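Side-chain contacts in conserved hypothetical protein (Sulfolobus solfataricus, PDB 2FNA), which binds ADP and magnesium and is probably an archaeal AAA+ ATPase that hydrolyses ATP: residues Arg64-Glu67 against Glu68-Tyr71; Lys276-Glu279 against Asn280-Gly284. One frame throughout, in Å; residues are numbered along the deposited sequence.

Contact 1: residues Arg64-Glu67 against Glu68-Tyr71; sequences RKFE and ERNY
The guanidinium group of Arg69 overlaps one edge of the Phe66 ring: CD1 of Phe66 sits 3.5 Å above the guanidinium plane, over its centre, while CE1 of Phe66 comes within 3.4 Å of Arg69 NH1. The two planes stand at 90°. The ring therefore turns its rim to the flat face of the cation, which does not lie over the face of the ring. Arg69 CD lies in the ring plane at the same edge, and on one ring face rests CG of Lys65. The arginine gets there with CG anti to its own carbonyl carbon (chi1 -57°) and the chain extended from CG to NE.

The backbone beneath is a type I beta turn from Phe66 to Arg69, which overlaps the end of the 3-10 segment at Phe66, in the loop between strand 58-62 and helix 74-91. Its closing bond runs from Arg69 N to Phe66 O (3.0 Å). Lys151 NZ is a second donor to Phe66 O. A water links the residue before the turn to its interior, donating a hydrogen bond to Lys65 O at 2.7 Å and accepting one from Glu68 N at 3.0 Å.

The carboxylate planes of Glu67 and Glu68 are nearly parallel, 11° apart, with their OE2 atoms separated by 5.0 Å. Between them another water donates to Glu68 OE2 (2.9 Å) and, weakly, to Glu67 OE2. Glu68 OE2 is also paired with Lys276, and Arg69 NH1 forms a salt bridge with Asp76. Contact through the guanidinium face is consistent with NH1 keeping its bond to Asp76, while the lysine and the shared water probably ease the repulsion between the two glutamates.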
# COMPACT_ATOMS: atom_id res chain seq x y z
N ARG A 64 -4.15 1.01 -6.39
CA ARG A 64 -3.13 0.18 -7.01
C ARG A 64 -3.38 0.04 -8.50
O ARG A 64 -2.44 -0.16 -9.25
CB ARG A 64 -3.14 -1.25 -6.43
CG ARG A 64 -1.97 -1.61 -5.53
CD ARG A 64 -1.33 -2.99 -5.89
NE ARG A 64 -2.30 -4.01 -6.34
N LYS A 65 -4.63 0.08 -8.94
CA LYS A 65 -4.88 0.06 -10.37
C LYS A 65 -4.30 1.23 -11.16
O LYS A 65 -4.36 1.21 -12.39
CB LYS A 65 -6.38 -0.06 -10.66
CG LYS A 65 -7.23 1.10 -10.23
CD LYS A 65 -8.70 0.74 -10.43
CE LYS A 65 -9.26 -0.14 -9.32
NZ LYS A 65 -10.38 -0.98 -9.80
N PHE A 66 -3.76 2.25 -10.48
CA PHE A 66 -3.11 3.35 -11.14
C PHE A 66 -1.59 3.28 -11.05
O PHE A 66 -0.93 4.18 -11.52
CB PHE A 66 -3.60 4.68 -10.56
CG PHE A 66 -5.07 4.90 -10.75
CD1 PHE A 66 -5.57 5.08 -12.02
CD2 PHE A 66 -5.95 4.89 -9.68
CE1 PHE A 66 -6.94 5.26 -12.24
CE2 PHE A 66 -7.32 5.09 -9.89
CZ PHE A 66 -7.81 5.27 -11.20
N GLU A 67 -1.05 2.21 -10.46
CA GLU A 67 0.39 2.17 -10.15
C GLU A 67 1.27 2.22 -11.39
O GLU A 67 2.39 2.73 -11.33
CB GLU A 67 0.75 0.96 -9.27
CG GLU A 67 0.68 -0.38 -10.01
CD GLU A 67 0.67 -1.59 -9.05
OE1 GLU A 67 1.25 -1.48 -7.94
OE2 GLU A 67 0.07 -2.63 -9.44
N GLU A 68 0.76 1.72 -12.52
CA GLU A 68 1.53 1.73 -13.79
C GLU A 68 1.47 3.03 -14.58
O GLU A 68 2.17 3.18 -15.57
CB GLU A 68 1.08 0.57 -14.68
CG GLU A 68 1.37 -0.78 -14.07
CD GLU A 68 0.84 -1.94 -14.90
OE1 GLU A 68 0.42 -1.71 -16.06
OE2 GLU A 68 0.83 -3.08 -14.40
N ARG A 69 0.65 3.98 -14.12
CA ARG A 69 0.56 5.31 -14.73
C ARG A 69 1.37 6.34 -13.99
O ARG A 69 1.62 6.22 -12.80
CB ARG A 69 -0.88 5.79 -14.70
CG ARG A 69 -1.87 4.88 -15.37
CD ARG A 69 -3.25 5.46 -15.22
NE ARG A 69 -4.25 4.42 -15.43
CZ ARG A 69 -5.55 4.64 -15.55
NH1 ARG A 69 -6.02 5.88 -15.50
NH2 ARG A 69 -6.39 3.63 -15.73
N ASN A 70 1.72 7.40 -14.71
CA ASN A 70 2.45 8.54 -14.15
C ASN A 70 1.51 9.69 -13.79
O ASN A 70 1.90 10.65 -13.11
CB ASN A 70 3.45 9.04 -15.20
CG ASN A 70 4.60 9.82 -14.57
OD1 ASN A 70 5.07 9.50 -13.48
ND2 ASN A 70 5.06 10.86 -15.28
N TYR A 71 0.27 9.59 -14.28
CA TYR A 71 -0.70 10.64 -14.14
C TYR A 71 -2.06 9.97 -14.02
O TYR A 71 -2.30 8.97 -14.67
CB TYR A 71 -0.63 11.58 -15.35
CG TYR A 71 -1.61 12.72 -15.28
CD1 TYR A 71 -1.32 13.86 -14.55
CD2 TYR A 71 -2.84 12.66 -15.94
CE1 TYR A 71 -2.22 14.90 -14.46
CE2 TYR A 71 -3.75 13.70 -15.85
CZ TYR A 71 -3.42 14.83 -15.10
OH TYR A 71 -4.26 15.89 -15.00
O HOH W 1 -1.88 0.44 -13.28
O HOH W 2 2.14 -2.95 -11.87

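Contact 2: residues Lys276-Glu279 against Asn280-Gly284; sequences KEFE and NFLHG
Asn280 OD1 and Lys276 NZ, 4.4 Å apart, are joined by one water that accepts from NZ at 2.6 Å and donates to OD1 at 2.8 Å. Lys276 NZ has a second partner in the salt bridge to Glu68. The carbonyl of Lys276 is taken by Asn280 N (3.1 Å), and that of Glu277 by Phe281 N (3.0 Å, N-H...O 164°).

These i to i+4 bonds belong to helix 259-282. Leu282 N donates to Phe278 O at 2.9 Å and, weakly, to Glu279 O, which also takes a weak bond from His283 N. The carboxylates find partners beyond the segments, Glu277 in Arg40 and Glu279 in Arg289.

On the apolar side, Phe278 and Phe281 point the same way, their planes 21° apart but slid so far that the rings barely overlap, with centroids at 5.5 Å. Both have CG anti to the backbone N, which sends the two rings out side by side, and both meet Trp337 edge-to-face. Leu282 crosses Phe278 obliquely, its CD1 lying 3.7 Å from Phe278 CD2.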
# COMPACT_ATOMS: atom_id res chain seq x y z
N LYS A 276 9.15 -5.77 -12.14
CA LYS A 276 8.04 -5.07 -12.76
C LYS A 276 7.68 -3.81 -11.96
O LYS A 276 7.41 -2.75 -12.52
CB LYS A 276 6.83 -5.98 -12.87
CG LYS A 276 5.74 -5.41 -13.78
CD LYS A 276 4.39 -5.98 -13.46
CE LYS A 276 3.40 -5.60 -14.54
NZ LYS A 276 3.57 -4.17 -14.98
N GLU A 277 7.67 -3.95 -10.63
CA GLU A 277 7.46 -2.82 -9.73
C GLU A 277 8.60 -1.78 -9.84
O GLU A 277 8.38 -0.58 -9.67
CB GLU A 277 7.34 -3.34 -8.30
CG GLU A 277 6.00 -4.06 -8.07
CD GLU A 277 5.89 -4.75 -6.75
OE1 GLU A 277 6.90 -4.85 -6.01
OE2 GLU A 277 4.78 -5.21 -6.44
N PHE A 278 9.81 -2.23 -10.11
CA PHE A 278 10.86 -1.26 -10.33
C PHE A 278 10.62 -0.49 -11.63
O PHE A 278 10.94 0.68 -11.71
CB PHE A 278 12.23 -1.91 -10.35
CG PHE A 278 13.33 -0.95 -10.04
CD1 PHE A 278 13.36 -0.30 -8.81
CD2 PHE A 278 14.33 -0.68 -10.96
CE1 PHE A 278 14.37 0.57 -8.49
CE2 PHE A 278 15.35 0.19 -10.63
CZ PHE A 278 15.35 0.82 -9.38
N GLU A 279 10.06 -1.15 -12.64
CA GLU A 279 9.70 -0.48 -13.90
C GLU A 279 8.64 0.58 -13.65
O GLU A 279 8.73 1.65 -14.23
CB GLU A 279 9.20 -1.46 -14.95
CG GLU A 279 10.29 -2.32 -15.54
CD GLU A 279 11.39 -1.47 -16.14
OE1 GLU A 279 11.05 -0.61 -16.98
OE2 GLU A 279 12.56 -1.64 -15.72
N ASN A 280 7.65 0.29 -12.81
CA ASN A 280 6.70 1.31 -12.37
C ASN A 280 7.40 2.50 -11.70
O ASN A 280 7.06 3.65 -11.98
CB ASN A 280 5.67 0.78 -11.40
CG ASN A 280 4.76 -0.23 -12.00
OD1 ASN A 280 4.65 -0.33 -13.21
ND2 ASN A 280 4.08 -0.98 -11.16
N PHE A 281 8.35 2.22 -10.82
CA PHE A 281 9.18 3.27 -10.24
C PHE A 281 9.92 4.10 -11.28
O PHE A 281 10.04 5.30 -11.13
CB PHE A 281 10.18 2.70 -9.21
CG PHE A 281 11.15 3.73 -8.67
CD1 PHE A 281 10.78 4.59 -7.64
CD2 PHE A 281 12.43 3.85 -9.21
CE1 PHE A 281 11.67 5.55 -7.15
CE2 PHE A 281 13.30 4.80 -8.74
CZ PHE A 281 12.94 5.65 -7.71
N LEU A 282 10.44 3.47 -12.33
CA LEU A 282 11.29 4.15 -13.31
C LEU A 282 10.47 4.92 -14.37
O LEU A 282 11.04 5.63 -15.21
CB LEU A 282 12.21 3.15 -14.02
CG LEU A 282 13.28 2.46 -13.19
CD1 LEU A 282 13.95 1.37 -13.99
CD2 LEU A 282 14.28 3.46 -12.64
N HIS A 283 9.16 4.73 -14.34
CA HIS A 283 8.23 5.43 -15.20
C HIS A 283 8.32 6.91 -14.83
O HIS A 283 8.16 7.28 -13.66
CB HIS A 283 6.82 4.88 -14.97
CG HIS A 283 5.82 5.31 -16.00
ND1 HIS A 283 4.47 5.09 -15.86
CD2 HIS A 283 5.98 5.94 -17.19
CE1 HIS A 283 3.84 5.55 -16.93
NE2 HIS A 283 4.72 6.08 -17.74
N GLY A 284 8.61 7.73 -15.83
CA GLY A 284 8.84 9.16 -15.60
C GLY A 284 10.25 9.55 -15.17
O GLY A 284 10.52 10.73 -14.95
O HOH W 3 5.29 -2.25 -15.16

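In the fold
From the N terminus, the chain passes through strand 58-62, an outermost strand of the parallel sheet, and contact 1 closes the turn in the loop that leads to helix 74-91. Contact 2 comes much later, at the end of helix 259-282, so the two follow in series and neither nests within nor crosses the other. In space their centres are about 10 Å apart. An ionic link joins them, while Asn280 and His283 pack against the same loop. The nucleotide-binding ATPase part is thereby tied to the end of the long helix, whose aromatic face packs against helices 289-299 and 322-334 of the probable winged-helix region.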